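Local coordinates for protein potential RNA-dependent RNA polymerase (Human picobirnavirus, PDB 5I62) that catalyses RNA-directed RNA synthesis from ribonucleoside triphosphates, releasing diphosphate, and probably serves both transcription and replication of the picobirnavirus genome, at residues V256-D261 / G361-P366. Residues are numbered along the deposited sequence; the frame is centred on the assembly and turned at random.
Sequences VVVCTD and GVLTYP
The carbonyl group of Val258 is met on both sides of its plane: methyl CD2 of Leu363 approaches Val258 O obliquely from one side, at 3.4 Å, while the N-H of Leu363 comes in close to the plane, tilted slightly to the other side. This is the centre of the antiparallel palm sheet of a viral RNA polymerase, where the motif A strand 257-261 lies beside the second arm of the motif C hairpin, just after its Gly-Asp-Asp turn. Leu363 N reaches Val258 O at 3.0 Å, and the CA-H of Val362 adds a weaker contact to the same oxygen. The return bond, Val258 N to Leu363 O, is virtually straight (178° at the hydrogen). Closer to the turn, Thr260 N bonds Gly361 O at 3.1 Å from above the carbonyl plane.

One face of the sheet gathers Val257, Cys259 and Val362; all three meet strand 395-398, and the two valines also meet helix 237-250. Here the branches of the two valines cross obliquely and press hard together, Val257 CG1 standing 3.4 Å from Val362 CG2. The same Val362 methyl also touches Cys259 SG at 4.0 Å. On the opposite face are Val258, Thr260 and Leu363, the last two packed against helix 370-378. Leu363 has its CG between backbone N and carbonyl carbon (chi1 78°), which brings CD2 back over the neighbouring strand, where CD2 meets Thr260 CG2 at 3.9 Å; the two side chains lie at about a right angle to each other. Along its other edge, strand 257-261 pairs with strand 390-392, and Asp261 N is bonded by Gln389 OE1.

At Val256 the cross-strand bond comes from a side chain: the hydroxyl OG1 of Thr364 donates to Val256 O at 2.9 Å, tilted 29° from that carbonyl's plane.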
ATOM      1  N   VAL A 256     -12.716   9.934  22.336  1.00 22.01           N
ATOM      2  CA  VAL A 256     -11.403   9.493  21.915  1.00 21.41           C
ATOM      3  C   VAL A 256     -11.351   9.528  20.394  1.00 21.17           C
ATOM      4  O   VAL A 256     -12.374   9.583  19.706  1.00 18.43           O
ATOM      5  CB  VAL A 256     -11.062   8.078  22.431  1.00 20.94           C
ATOM      6  CG1 VAL A 256     -10.998   8.059  23.960  1.00 24.39           C
ATOM      7  CG2 VAL A 256     -12.078   7.074  21.912  1.00 17.68           C
ATOM      8  N   VAL A 257     -10.137   9.493  19.870  1.00 19.27           N
ATOM      9  CA  VAL A 257      -9.889   9.138  18.477  1.00 17.86           C
ATOM     10  C   VAL A 257      -9.509   7.669  18.457  1.00 18.28           C
ATOM     11  O   VAL A 257      -8.757   7.215  19.324  1.00 18.54           O
ATOM     12  CB  VAL A 257      -8.776  10.016  17.884  1.00 20.04           C
ATOM     13  CG1 VAL A 257      -8.428   9.578  16.470  1.00 19.53           C
ATOM     14  CG2 VAL A 257      -9.205  11.465  17.920  1.00 19.32           C
ATOM     15  N   VAL A 258     -10.047   6.916  17.503  1.00 18.09           N
ATOM     16  CA  VAL A 258      -9.744   5.498  17.366  1.00 17.90           C
ATOM     17  C   VAL A 258      -8.923   5.288  16.103  1.00 16.72           C
ATOM     18  O   VAL A 258      -9.337   5.692  15.009  1.00 15.07           O
ATOM     19  CB  VAL A 258     -11.019   4.640  17.330  1.00 18.17           C
ATOM     20  CG1 VAL A 258     -10.652   3.168  17.097  1.00 17.37           C
ATOM     21  CG2 VAL A 258     -11.821   4.806  18.608  1.00 18.57           C
ATOM     22  N   CYS A 259      -7.770   4.652  16.247  1.00 19.10           N
ATOM     23  CA  CYS A 259      -6.932   4.256  15.117  1.00 17.48           C
ATOM     24  C   CYS A 259      -7.113   2.756  14.934  1.00 21.62           C
ATOM     25  O   CYS A 259      -6.711   1.970  15.802  1.00 21.62           O
ATOM     26  CB  CYS A 259      -5.472   4.601  15.363  1.00 21.93           C
ATOM     27  SG  CYS A 259      -5.211   6.302  15.888  1.00 24.43           S
ATOM     28  N   THR A 260      -7.714   2.364  13.820  1.00 17.95           N
ATOM     29  CA  THR A 260      -8.127   0.989  13.642  1.00 18.96           C
ATOM     30  C   THR A 260      -7.008   0.181  13.006  1.00 22.75           C
ATOM     31  O   THR A 260      -6.059   0.719  12.437  1.00 22.28           O
ATOM     32  CB  THR A 260      -9.395   0.911  12.790  1.00 19.96           C
ATOM     33  OG1 THR A 260      -9.225   1.712  11.622  1.00 17.85           O
ATOM     34  CG2 THR A 260     -10.599   1.436  13.580  1.00 17.19           C
ATOM     35  N   ASP A 261      -7.151  -1.136  13.073  1.00 22.57           N
ATOM     36  CA  ASP A 261      -6.206  -1.983  12.374  1.00 24.94           C
ATOM     37  C   ASP A 261      -6.899  -3.285  11.984  1.00 26.07           C
ATOM     38  O   ASP A 261      -7.597  -3.880  12.813  1.00 21.87           O
ATOM     39  CB  ASP A 261      -5.010  -2.250  13.275  1.00 27.80           C
ATOM     40  CG  ASP A 261      -3.997  -3.152  12.616  1.00 35.97           C
ATOM     41  OD1 ASP A 261      -3.028  -2.693  12.028  1.00 36.67           O
ATOM     42  OD2 ASP A 261      -4.224  -4.362  12.573  1.00 37.15           O
ATOM     43  N   GLY A 361      -7.158   3.284   9.125  1.00 18.09           N
ATOM     44  CA  GLY A 361      -8.215   4.236   9.433  1.00 16.59           C
ATOM     45  C   GLY A 361      -7.978   4.981  10.727  1.00 16.93           C
ATOM     46  O   GLY A 361      -7.313   4.487  11.647  1.00 17.50           O
ATOM     47  N   VAL A 362      -8.552   6.178  10.805  1.00 14.62           N
ATOM     48  CA  VAL A 362      -8.563   6.950  12.035  1.00 13.13           C
ATOM     49  C   VAL A 362      -9.876   7.716  12.055  1.00 15.40           C
ATOM     50  O   VAL A 362     -10.270   8.298  11.041  1.00 15.31           O
ATOM     51  CB  VAL A 362      -7.324   7.868  12.145  1.00 18.40           C
ATOM     52  CG1 VAL A 362      -7.242   8.853  10.979  1.00 18.04           C
ATOM     53  CG2 VAL A 362      -7.318   8.608  13.449  1.00 22.35           C
ATOM     54  N   LEU A 363     -10.603   7.647  13.167  1.00 14.47           N
ATOM     55  CA  LEU A 363     -11.966   8.164  13.141  1.00 13.43           C
ATOM     56  C   LEU A 363     -12.428   8.586  14.528  1.00 14.13           C
ATOM     57  O   LEU A 363     -11.884   8.167  15.549  1.00 16.75           O
ATOM     58  CB  LEU A 363     -12.947   7.134  12.551  1.00 14.28           C
ATOM     59  CG  LEU A 363     -13.404   5.979  13.456  1.00 14.95           C
ATOM     60  CD1 LEU A 363     -14.690   5.357  12.917  1.00 13.97           C
ATOM     61  CD2 LEU A 363     -12.323   4.900  13.546  1.00 15.78           C
ATOM     62  N   THR A 364     -13.474   9.402  14.542  1.00 16.66           N
ATOM     63  CA  THR A 364     -14.130   9.736  15.796  1.00 15.77           C
ATOM     64  C   THR A 364     -15.598  10.028  15.518  1.00 16.62           C
ATOM     65  O   THR A 364     -15.972  10.409  14.407  1.00 15.41           O
ATOM     66  CB  THR A 364     -13.439  10.923  16.500  1.00 18.81           C
ATOM     67  OG1 THR A 364     -13.945  11.069  17.835  1.00 19.34           O
ATOM     68  CG2 THR A 364     -13.668  12.211  15.728  1.00 18.98           C
ATOM     69  N   TYR A 365     -16.430   9.774  16.524  1.00 16.82           N
ATOM     70  CA  TYR A 365     -17.823  10.193  16.541  1.00 16.63           C
ATOM     71  C   TYR A 365     -18.293  10.179  17.990  1.00 17.25           C
ATOM     72  O   TYR A 365     -17.628   9.598  18.847  1.00 17.34           O
ATOM     73  CB  TYR A 365     -18.701   9.293  15.647  1.00 15.14           C
ATOM     74  CG  TYR A 365     -18.725   7.826  16.037  1.00 16.68           C
ATOM     75  CD1 TYR A 365     -19.517   7.363  17.093  1.00 18.83           C
ATOM     76  CD2 TYR A 365     -17.988   6.888  15.315  1.00 15.85           C
ATOM     77  CE1 TYR A 365     -19.543   6.016  17.433  1.00 17.76           C
ATOM     78  CE2 TYR A 365     -18.009   5.543  15.640  1.00 15.83           C
ATOM     79  CZ  TYR A 365     -18.784   5.111  16.702  1.00 23.24           C
ATOM     80  OH  TYR A 365     -18.800   3.771  17.027  1.00 22.93           O
ATOM     81  N   PRO A 366     -19.406  10.831  18.297  1.00 18.22           N
ATOM     82  CA  PRO A 366     -19.852  10.909  19.706  1.00 22.48           C
ATOM     83  C   PRO A 366     -20.016   9.550  20.369  1.00 18.93           C
ATOM     84  O   PRO A 366     -20.784   8.714  19.889  1.00 19.34           O
ATOM     85  CB  PRO A 366     -21.194  11.645  19.602  1.00 22.88           C
ATOM     86  CG  PRO A 366     -20.965  12.583  18.443  1.00 24.89           C
ATOM     87  CD  PRO A 366     -20.168  11.759  17.437  1.00 18.05           C
TER